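Oxidoreductase protein (Agrobacterium radiobacter, PDB 5UI9) probably catalyses NAD-dependent oxidation or reduction of a small hydroxylated substrate, as a GFO/IDH/MocA-type oxidoreductase with a Rossmann domain. Local coordinates at residues 75-80 against 100-105; 120-125 against 296-301. All blocks are in the same frame, centred on the assembly; numbering follows the deposited sequence.

Contact 1 of 2, residues 75-80 against 100-105. With NAD (nicotinamide-adenine-dinucleotide), chain C.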
ATOM      1  N   THR A  75     -19.281 -15.465 -22.064  1.00 33.11           N
ATOM      2  CA  THR A  75     -20.413 -14.578 -21.803  1.00 33.94           C
ATOM      3  C   THR A  75     -20.153 -13.777 -20.530  1.00 33.38           C
ATOM      4  O   THR A  75     -19.203 -14.046 -19.800  1.00 31.66           O
ATOM      5  CB  THR A  75     -21.736 -15.351 -21.610  1.00 34.59           C
ATOM      6  OG1 THR A  75     -21.653 -16.180 -20.446  1.00 34.93           O
ATOM      7  CG2 THR A  75     -22.056 -16.207 -22.824  1.00 35.72           C
ATOM      8  N   THR A  76     -21.024 -12.809 -20.261  1.00 34.23           N
ATOM      9  CA  THR A  76     -21.028 -12.118 -18.970  1.00 33.73           C
ATOM     10  C   THR A  76     -21.527 -13.076 -17.877  1.00 34.29           C
ATOM     11  O   THR A  76     -22.062 -14.147 -18.174  1.00 33.51           O
ATOM     12  CB  THR A  76     -21.871 -10.829 -19.014  1.00 33.63           C
ATOM     13  OG1 THR A  76     -23.192 -11.119 -19.486  1.00 32.37           O
ATOM     14  CG2 THR A  76     -21.215  -9.807 -19.938  1.00 33.12           C
ATOM     15  N   VAL A  77     -21.342 -12.673 -16.622  1.00 33.94           N
ATOM     16  CA  VAL A  77     -21.553 -13.546 -15.455  1.00 34.95           C
ATOM     17  C   VAL A  77     -22.956 -14.170 -15.299  1.00 36.46           C
ATOM     18  O   VAL A  77     -23.079 -15.270 -14.759  1.00 37.38           O
ATOM     19  CB  VAL A  77     -21.158 -12.805 -14.148  1.00 35.23           C
ATOM     20  CG1 VAL A  77     -22.166 -11.709 -13.805  1.00 35.55           C
ATOM     21  CG2 VAL A  77     -20.972 -13.784 -12.994  1.00 35.69           C
ATOM     22  N   GLN A  78     -23.987 -13.473 -15.774  1.00 37.29           N
ATOM     23  CA  GLN A  78     -25.388 -13.880 -15.614  1.00 38.86           C
ATOM     24  C   GLN A  78     -25.641 -15.329 -16.065  1.00 37.21           C
ATOM     25  O   GLN A  78     -26.355 -16.087 -15.404  1.00 36.27           O
ATOM     26  CB  GLN A  78     -26.327 -12.927 -16.391  1.00 41.90           C
ATOM     27  CG  GLN A  78     -26.446 -11.501 -15.833  1.00 44.63           C
ATOM     28  CD  GLN A  78     -25.364 -10.517 -16.324  1.00 47.56           C
ATOM     29  OE1 GLN A  78     -24.328 -10.915 -16.877  1.00 43.04           O
ATOM     30  NE2 GLN A  78     -25.602  -9.221 -16.103  1.00 48.62           N
ATOM     31  N   SER A  79     -25.039 -15.709 -17.184  1.00 36.62           N
ATOM     32  CA  SER A  79     -25.263 -17.032 -17.765  1.00 37.56           C
ATOM     33  C   SER A  79     -24.183 -18.089 -17.451  1.00 35.86           C
ATOM     34  O   SER A  79     -24.272 -19.205 -17.949  1.00 35.95           O
ATOM     35  CB  SER A  79     -25.434 -16.876 -19.273  1.00 38.24           C
ATOM     36  OG  SER A  79     -24.241 -16.400 -19.856  1.00 41.60           O
ATOM     37  N   HIS A  80     -23.190 -17.768 -16.619  1.00 35.45           N
ATOM     38  CA  HIS A  80     -22.090 -18.710 -16.349  1.00 34.65           C
ATOM     39  C   HIS A  80     -22.550 -20.011 -15.689  1.00 35.64           C
ATOM     40  O   HIS A  80     -22.159 -21.098 -16.138  1.00 34.70           O
ATOM     41  CB  HIS A  80     -20.992 -18.088 -15.483  1.00 34.05           C
ATOM     42  CG  HIS A  80     -20.161 -17.068 -16.190  1.00 33.36           C
ATOM     43  ND1 HIS A  80     -19.160 -16.363 -15.558  1.00 32.97           N
ATOM     44  CD2 HIS A  80     -20.197 -16.614 -17.465  1.00 33.48           C
ATOM     45  CE1 HIS A  80     -18.608 -15.525 -16.420  1.00 33.82           C
ATOM     46  NE2 HIS A  80     -19.219 -15.658 -17.583  1.00 33.26           N
ATOM     47  N   PHE A 100     -16.240 -15.692 -12.082  1.00 33.76           N
ATOM     48  CA  PHE A 100     -16.662 -17.102 -12.169  1.00 35.77           C
ATOM     49  C   PHE A 100     -18.183 -17.234 -12.045  1.00 37.51           C
ATOM     50  O   PHE A 100     -18.848 -17.750 -12.950  1.00 36.51           O
ATOM     51  CB  PHE A 100     -15.918 -17.912 -11.087  1.00 36.71           C
ATOM     52  CG  PHE A 100     -16.107 -19.408 -11.142  1.00 38.41           C
ATOM     53  CD1 PHE A 100     -16.568 -20.080 -12.279  1.00 39.04           C
ATOM     54  CD2 PHE A 100     -15.738 -20.163 -10.034  1.00 40.91           C
ATOM     55  CE1 PHE A 100     -16.707 -21.460 -12.278  1.00 40.77           C
ATOM     56  CE2 PHE A 100     -15.864 -21.544 -10.033  1.00 42.31           C
ATOM     57  CZ  PHE A 100     -16.351 -22.194 -11.155  1.00 42.28           C
ATOM     58  N   ALA A 101     -18.712 -16.707 -10.943  1.00 39.59           N
ATOM     59  CA  ALA A 101     -20.133 -16.755 -10.626  1.00 38.78           C
ATOM     60  C   ALA A 101     -20.585 -15.442 -10.001  1.00 40.36           C
ATOM     61  O   ALA A 101     -19.766 -14.551  -9.753  1.00 39.24           O
ATOM     62  CB  ALA A 101     -20.395 -17.900  -9.664  1.00 39.78           C
ATOM     63  N   LYS A 102     -21.891 -15.339  -9.753  1.00 40.81           N
ATOM     64  CA  LYS A 102     -22.475 -14.201  -9.042  1.00 44.94           C
ATOM     65  C   LYS A 102     -22.196 -14.244  -7.537  1.00 43.00           C
ATOM     66  O   LYS A 102     -22.176 -13.205  -6.886  1.00 40.71           O
ATOM     67  CB  LYS A 102     -23.990 -14.140  -9.269  1.00 49.40           C
ATOM     68  CG  LYS A 102     -24.385 -13.747 -10.680  1.00 54.60           C
ATOM     69  CD  LYS A 102     -25.897 -13.770 -10.879  1.00 59.89           C
ATOM     70  CE  LYS A 102     -26.343 -12.698 -11.865  1.00 65.00           C
ATOM     71  NZ  LYS A 102     -27.702 -12.966 -12.418  1.00 69.56           N
ATOM     72  N   SER A 103     -22.006 -15.445  -6.989  1.00 39.45           N
ATOM     73  CA  SER A 103     -21.705 -15.619  -5.567  1.00 38.94           C
ATOM     74  C   SER A 103     -20.819 -16.844  -5.349  1.00 39.79           C
ATOM     75  O   SER A 103     -20.685 -17.694  -6.240  1.00 38.36           O
ATOM     76  CB  SER A 103     -23.003 -15.761  -4.762  1.00 38.51           C
ATOM     77  OG  SER A 103     -23.679 -16.968  -5.083  1.00 39.56           O
ATOM     78  N   LEU A 104     -20.223 -16.924  -4.163  1.00 39.18           N
ATOM     79  CA  LEU A 104     -19.382 -18.062  -3.794  1.00 39.29           C
ATOM     80  C   LEU A 104     -20.194 -19.361  -3.786  1.00 39.94           C
ATOM     81  O   LEU A 104     -19.702 -20.414  -4.204  1.00 38.14           O
ATOM     82  CB  LEU A 104     -18.733 -17.824  -2.427  1.00 39.34           C
ATOM     83  CG  LEU A 104     -17.716 -18.867  -1.954  1.00 40.07           C
ATOM     84  CD1 LEU A 104     -16.572 -19.025  -2.944  1.00 39.57           C
ATOM     85  CD2 LEU A 104     -17.188 -18.514  -0.570  1.00 40.55           C
ATOM     86  N   SER A 105     -21.435 -19.257  -3.307  1.00 39.92           N
ATOM     87  CA  SER A 105     -22.417 -20.345  -3.295  1.00 40.88           C
ATOM     88  C   SER A 105     -22.680 -20.934  -4.695  1.00 40.65           C
ATOM     89  O   SER A 105     -22.649 -22.156  -4.880  1.00 41.21           O
ATOM     90  CB  SER A 105     -23.723 -19.822  -2.673  1.00 41.57           C
ATOM     91  OG  SER A 105     -24.729 -20.803  -2.676  1.00 44.94           O
TER
HETATM   92  PA  NAD C 401     -19.903  -8.584 -23.940  1.00 34.28           P
HETATM   93  O1A NAD C 401     -21.259  -8.140 -23.436  1.00 33.91           O
HETATM   94  O2A NAD C 401     -19.148  -7.733 -24.924  1.00 29.96           O
HETATM   95  O5B NAD C 401     -20.055 -10.047 -24.569  1.00 34.76           O
HETATM   96  C5B NAD C 401     -20.939 -11.028 -24.043  1.00 36.37           C
HETATM   97  C4B NAD C 401     -21.582 -11.733 -25.227  1.00 35.62           C
HETATM   98  O4B NAD C 401     -22.236 -12.909 -24.763  1.00 36.73           O
HETATM   99  C3B NAD C 401     -22.636 -10.880 -25.916  1.00 36.61           C
HETATM  100  O3B NAD C 401     -22.381 -10.857 -27.328  1.00 37.01           O
HETATM  101  C2B NAD C 401     -23.966 -11.541 -25.583  1.00 37.14           C
HETATM  102  O2B NAD C 401     -24.890 -11.453 -26.668  1.00 36.63           O
HETATM  103  C1B NAD C 401     -23.553 -12.977 -25.308  1.00 38.09           C
HETATM  104  N9A NAD C 401     -24.376 -13.760 -24.356  1.00 39.45           N
HETATM  105  C8A NAD C 401     -24.764 -13.410 -23.114  1.00 38.97           C
HETATM  106  N7A NAD C 401     -25.474 -14.419 -22.544  1.00 38.49           N
HETATM  107  C5A NAD C 401     -25.528 -15.439 -23.421  1.00 39.04           C
HETATM  108  C6A NAD C 401     -26.114 -16.805 -23.472  1.00 38.04           C
HETATM  109  N6A NAD C 401     -26.813 -17.311 -22.433  1.00 38.01           N
HETATM  110  N1A NAD C 401     -25.922 -17.536 -24.596  1.00 37.78           N
HETATM  111  C2A NAD C 401     -25.234 -17.065 -25.657  1.00 36.38           C
HETATM  112  N3A NAD C 401     -24.679 -15.838 -25.676  1.00 36.24           N
HETATM  113  C4A NAD C 401     -24.789 -14.999 -24.611  1.00 38.31           C
HETATM  114  O3  NAD C 401     -18.972  -8.880 -22.664  1.00 33.01           O
HETATM  115  PN  NAD C 401     -17.358  -8.835 -22.699  1.00 31.79           P
HETATM  116  O1N NAD C 401     -16.876  -7.420 -22.495  1.00 33.07           O
HETATM  117  O2N NAD C 401     -16.861  -9.614 -23.891  1.00 37.16           O
HETATM  118  O5D NAD C 401     -17.063  -9.631 -21.346  1.00 29.76           O
HETATM  119  C5D NAD C 401     -17.472 -10.987 -21.217  1.00 29.79           C
HETATM  120  C4D NAD C 401     -16.776 -11.577 -20.006  1.00 29.73           C
HETATM  121  O4D NAD C 401     -15.362 -11.507 -20.215  1.00 32.39           O
HETATM  122  C3D NAD C 401     -17.094 -10.811 -18.730  1.00 30.53           C
HETATM  123  O3D NAD C 401     -17.445 -11.725 -17.687  1.00 29.42           O
HETATM  124  C2D NAD C 401     -15.815 -10.056 -18.407  1.00 31.52           C
HETATM  125  O2D NAD C 401     -15.569  -9.941 -17.005  1.00 30.72           O
HETATM  126  C1D NAD C 401     -14.740 -10.908 -19.079  1.00 31.73           C
HETATM  127  N1N NAD C 401     -13.512 -10.196 -19.479  1.00 31.52           N
HETATM  128  C2N NAD C 401     -12.343 -10.785 -19.172  1.00 29.68           C
HETATM  129  C3N NAD C 401     -11.120 -10.218 -19.499  1.00 31.66           C
HETATM  130  C7N NAD C 401      -9.863 -10.948 -19.113  1.00 34.18           C
HETATM  131  O7N NAD C 401      -9.859 -12.176 -19.126  1.00 33.59           O
HETATM  132  N7N NAD C 401      -8.770 -10.265 -18.764  1.00 31.85           N
HETATM  133  C4N NAD C 401     -11.115  -8.993 -20.168  1.00 32.63           C
HETATM  134  C5N NAD C 401     -12.332  -8.389 -20.489  1.00 32.74           C
HETATM  135  C6N NAD C 401     -13.529  -9.017 -20.141  1.00 30.17           C
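Two neighbouring crossover loops of the Rossmann domain meet here, and His-80 of the first is hydrogen-bonded to Phe-100 of the second. The first loop leaves strand 70-73 and enters helix 80-89. The second runs from strand 94-97 into helix 104-116. His-80 ND1 donates to Phe-100 O at 3.0 Å. The bond is bent, with an N-H...O angle of 146°. The oxygen lies near the ring plane, but the donor stands above the plane of the Phe-100 carbonyl. A second, weak bond runs from ND1 to Pro-99 O. Across the ring, His-80 NE2 donates to Thr-75 O at 2.7 Å. With a carbonyl at each nitrogen, the ring is probably doubly protonated and cationic; the ND1 proton is shared between two of the oxygens. The bonds fix the ring's rotation, and Val-77 CA sits over one face.

Val-77 supplies the apolar part. Its CG2 is anti to the backbone N and reaches the peptide after Ala-101, 3.4 Å from Ala-101 C. At the solvent side the chain of Lys-102 crosses that of Gln-78 at about a right angle, with Lys-102 NZ 3.9 Å from Gln-78 CG. Gln-78 OE1 in turn accepts from Thr-76 OG1 at 2.9 Å.

The far side of the first loop faces the cofactor. Thr-75 CG2 packs on the adenine, 3.5 Å from NAD C4A. Thr-76 CG2 lies 3.6 Å from the bridging NAD O3, and Ser-79 CB approaches the amino group N6A. Loops after parallel strands that line the dinucleotide are typical of the Rossmann fold.

Contact 2 of 2, residues 120-125 against 296-301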
ATOM      1  N   PRO A 120     -13.116 -31.629 -16.508  1.00 41.14           N
ATOM      2  CA  PRO A 120     -12.346 -30.458 -16.094  1.00 39.55           C
ATOM      3  C   PRO A 120     -13.148 -29.151 -16.168  1.00 37.61           C
ATOM      4  O   PRO A 120     -14.002 -28.980 -17.052  1.00 35.25           O
ATOM      5  CB  PRO A 120     -11.182 -30.428 -17.093  1.00 39.66           C
ATOM      6  CG  PRO A 120     -11.051 -31.823 -17.579  1.00 41.40           C
ATOM      7  CD  PRO A 120     -12.437 -32.382 -17.581  1.00 41.83           C
ATOM      8  N   LEU A 121     -12.880 -28.256 -15.220  1.00 36.67           N
ATOM      9  CA  LEU A 121     -13.431 -26.905 -15.227  1.00 35.17           C
ATOM     10  C   LEU A 121     -12.298 -25.944 -14.907  1.00 35.03           C
ATOM     11  O   LEU A 121     -11.697 -26.044 -13.838  1.00 34.92           O
ATOM     12  CB  LEU A 121     -14.542 -26.763 -14.183  1.00 35.55           C
ATOM     13  CG  LEU A 121     -15.158 -25.368 -13.992  1.00 34.64           C
ATOM     14  CD1 LEU A 121     -15.820 -24.882 -15.276  1.00 34.13           C
ATOM     15  CD2 LEU A 121     -16.147 -25.373 -12.835  1.00 35.11           C
ATOM     16  N   MET A 122     -12.017 -25.024 -15.830  1.00 34.27           N
ATOM     17  CA  MET A 122     -11.010 -23.988 -15.627  1.00 35.00           C
ATOM     18  C   MET A 122     -11.670 -22.624 -15.705  1.00 34.15           C
ATOM     19  O   MET A 122     -12.474 -22.374 -16.600  1.00 36.07           O
ATOM     20  CB  MET A 122      -9.909 -24.069 -16.691  1.00 33.80           C
ATOM     21  CG  MET A 122      -8.755 -23.102 -16.438  1.00 34.18           C
ATOM     22  SD  MET A 122      -7.491 -23.071 -17.718  1.00 33.41           S
ATOM     23  CE  MET A 122      -8.283 -22.092 -18.984  1.00 32.82           C
ATOM     24  N   VAL A 123     -11.301 -21.738 -14.786  1.00 33.06           N
ATOM     25  CA  VAL A 123     -11.688 -20.339 -14.894  1.00 32.22           C
ATOM     26  C   VAL A 123     -10.660 -19.638 -15.769  1.00 30.40           C
ATOM     27  O   VAL A 123      -9.448 -19.797 -15.571  1.00 28.78           O
ATOM     28  CB  VAL A 123     -11.808 -19.663 -13.513  1.00 33.53           C
ATOM     29  CG1 VAL A 123     -12.214 -18.191 -13.654  1.00 32.47           C
ATOM     30  CG2 VAL A 123     -12.816 -20.430 -12.668  1.00 34.70           C
ATOM     31  N   HIS A 124     -11.131 -18.885 -16.759  1.00 29.55           N
ATOM     32  CA  HIS A 124     -10.229 -18.088 -17.575  1.00 30.49           C
ATOM     33  C   HIS A 124      -9.815 -16.885 -16.713  1.00 30.55           C
ATOM     34  O   HIS A 124     -10.426 -15.822 -16.762  1.00 30.37           O
ATOM     35  CB  HIS A 124     -10.874 -17.671 -18.903  1.00 30.18           C
ATOM     36  CG  HIS A 124      -9.916 -17.051 -19.876  1.00 30.70           C
ATOM     37  ND1 HIS A 124      -9.716 -17.559 -21.141  1.00 29.88           N
ATOM     38  CD2 HIS A 124      -9.114 -15.961 -19.775  1.00 29.84           C
ATOM     39  CE1 HIS A 124      -8.835 -16.810 -21.777  1.00 31.12           C
ATOM     40  NE2 HIS A 124      -8.446 -15.837 -20.967  1.00 29.84           N
ATOM     41  N   GLU A 125      -8.790 -17.108 -15.895  1.00 30.53           N
ATOM     42  CA  GLU A 125      -8.216 -16.090 -15.035  1.00 30.83           C
ATOM     43  C   GLU A 125      -6.777 -15.858 -15.511  1.00 30.78           C
ATOM     44  O   GLU A 125      -5.854 -16.572 -15.098  1.00 29.81           O
ATOM     45  CB  GLU A 125      -8.289 -16.571 -13.579  1.00 31.98           C
ATOM     46  CG  GLU A 125      -7.677 -15.639 -12.547  1.00 33.10           C
ATOM     47  CD  GLU A 125      -8.040 -14.179 -12.773  1.00 33.05           C
ATOM     48  OE1 GLU A 125      -9.227 -13.822 -12.617  1.00 32.64           O
ATOM     49  OE2 GLU A 125      -7.128 -13.407 -13.133  1.00 33.03           O
ATOM     50  N   LEU A 296      -3.482 -16.382 -24.894  1.00 32.67           N
ATOM     51  CA  LEU A 296      -2.827 -17.508 -25.569  1.00 32.97           C
ATOM     52  C   LEU A 296      -2.193 -18.485 -24.566  1.00 32.95           C
ATOM     53  O   LEU A 296      -2.384 -19.701 -24.685  1.00 32.77           O
ATOM     54  CB  LEU A 296      -1.787 -17.024 -26.588  1.00 32.61           C
ATOM     55  CG  LEU A 296      -0.987 -18.104 -27.333  1.00 34.55           C
ATOM     56  CD1 LEU A 296      -1.912 -19.079 -28.047  1.00 34.75           C
ATOM     57  CD2 LEU A 296       0.002 -17.485 -28.307  1.00 35.55           C
ATOM     58  N   ALA A 297      -1.465 -17.945 -23.587  1.00 31.78           N
ATOM     59  CA  ALA A 297      -0.801 -18.747 -22.548  1.00 31.84           C
ATOM     60  C   ALA A 297      -1.783 -19.646 -21.799  1.00 31.49           C
ATOM     61  O   ALA A 297      -1.555 -20.853 -21.677  1.00 31.49           O
ATOM     62  CB  ALA A 297      -0.048 -17.847 -21.566  1.00 31.17           C
ATOM     63  N   ILE A 298      -2.886 -19.067 -21.323  1.00 31.39           N
ATOM     64  CA  ILE A 298      -3.865 -19.841 -20.556  1.00 31.16           C
ATOM     65  C   ILE A 298      -4.621 -20.843 -21.440  1.00 31.40           C
ATOM     66  O   ILE A 298      -4.947 -21.930 -20.979  1.00 32.18           O
ATOM     67  CB  ILE A 298      -4.833 -18.948 -19.728  1.00 30.23           C
ATOM     68  CG1 ILE A 298      -5.399 -19.739 -18.542  1.00 31.02           C
ATOM     69  CG2 ILE A 298      -5.949 -18.376 -20.582  1.00 30.10           C
ATOM     70  CD1 ILE A 298      -6.370 -18.967 -17.677  1.00 31.12           C
ATOM     71  N   GLN A 299      -4.896 -20.480 -22.693  1.00 30.85           N
ATOM     72  CA  GLN A 299      -5.590 -21.393 -23.611  1.00 32.32           C
ATOM     73  C   GLN A 299      -4.689 -22.539 -24.109  1.00 32.75           C
ATOM     74  O   GLN A 299      -5.167 -23.662 -24.293  1.00 33.21           O
ATOM     75  CB  GLN A 299      -6.255 -20.613 -24.754  1.00 32.52           C
ATOM     76  CG  GLN A 299      -7.450 -19.799 -24.245  1.00 32.68           C
ATOM     77  CD  GLN A 299      -8.192 -18.999 -25.305  1.00 32.25           C
ATOM     78  OE1 GLN A 299      -9.128 -18.279 -24.968  1.00 33.04           O
ATOM     79  NE2 GLN A 299      -7.801 -19.131 -26.578  1.00 31.37           N
ATOM     80  N   GLN A 300      -3.394 -22.278 -24.286  1.00 32.93           N
ATOM     81  CA  GLN A 300      -2.422 -23.358 -24.514  1.00 33.79           C
ATOM     82  C   GLN A 300      -2.287 -24.245 -23.280  1.00 34.85           C
ATOM     83  O   GLN A 300      -2.181 -25.472 -23.403  1.00 35.07           O
ATOM     84  CB  GLN A 300      -1.034 -22.819 -24.904  1.00 35.23           C
ATOM     85  CG  GLN A 300      -0.078 -23.890 -25.437  1.00 35.43           C
ATOM     86  CD  GLN A 300      -0.553 -24.481 -26.745  1.00 35.95           C
ATOM     87  OE1 GLN A 300      -0.581 -23.794 -27.759  1.00 36.62           O
ATOM     88  NE2 GLN A 300      -0.948 -25.754 -26.729  1.00 36.12           N
ATOM     89  N   HIS A 301      -2.267 -23.620 -22.103  1.00 33.59           N
ATOM     90  CA  HIS A 301      -2.208 -24.345 -20.833  1.00 34.18           C
ATOM     91  C   HIS A 301      -3.404 -25.293 -20.706  1.00 35.89           C
ATOM     92  O   HIS A 301      -3.221 -26.484 -20.445  1.00 37.23           O
ATOM     93  CB  HIS A 301      -2.134 -23.362 -19.659  1.00 33.96           C
ATOM     94  CG  HIS A 301      -2.251 -24.001 -18.310  1.00 33.57           C
ATOM     95  ND1 HIS A 301      -1.195 -24.632 -17.688  1.00 34.85           N
ATOM     96  CD2 HIS A 301      -3.292 -24.071 -17.445  1.00 33.28           C
ATOM     97  CE1 HIS A 301      -1.584 -25.078 -16.507  1.00 34.51           C
ATOM     98  NE2 HIS A 301      -2.852 -24.750 -16.335  1.00 33.51           N
TER
HETATM   99  O   HOH W   1     -10.488 -19.554 -22.781  1.00 31.32           O
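Apolar packing carries most of this contact, and Ile-298 is its centre. Strand 121-124 and helix segment 296-301 run antiparallel, their axes 10.1 Å apart. Met-122 CE touches Ile-298 CG1 at 3.7 Å; a bend at the last torsion (chi3 78°) turns this methyl toward the isoleucine. Ile-298 CD1 reaches the backbone after His-124, 3.5 Å from Glu-125 N.

Two contacts involve rings. Ile-298 CG2 lies over one face of His-124, 3.7 Å from the ring centroid, as a CH-pi contact. Met-122 SD meets the edge of the His-301 ring, 4.3 Å from CD2. His-301 NE2 is hydrogen-bonded to the backbone N of Ser-313.

The polar contact is indirect. One water stands 2.7 Å from His-124 ND1 and donates to Gln-299 OE1 at 2.9 Å. The same OE1 lies at the imidazole edge, 3.5 Å from His-124 CE1, with the amide and ring planes 86° apart. Gln-299 NE2 is held by Gln-20 O, and His-124 NE2 is hydrogen-bonded to Asn-126 ND2, whose OD1 is hydrogen-bonded to NAD.

His-124 also touches NAD. A methyl over one face and polar partners at both ring nitrogens imply that the orientation of this buried pocket residue is fixed by packing and hydrogen bonds together.

Both contacts involve the Rossmann domain and lie beside the NAD site, their centres about 17 Å apart. Contact 1 is partly buried and reaches solvent at its lysine and glutamine. Contact 2 is wholly buried. The first joins two loops beside the parallel sheet, through a direct histidine-to-carbonyl bond together with valine and lysine packing. The second sets strand 121-124, last in the order of that sheet, against a helix from much later in the chain, with methyl and ring packing and a bridging water. Helix 104-116, begun in contact 1, leads into that strand. The contacts also touch directly: Phe-100 CZ packs on Leu-121 CD2 at 3.6 Å. Contact 1 gives the NAD pocket three residues, contact 2 one.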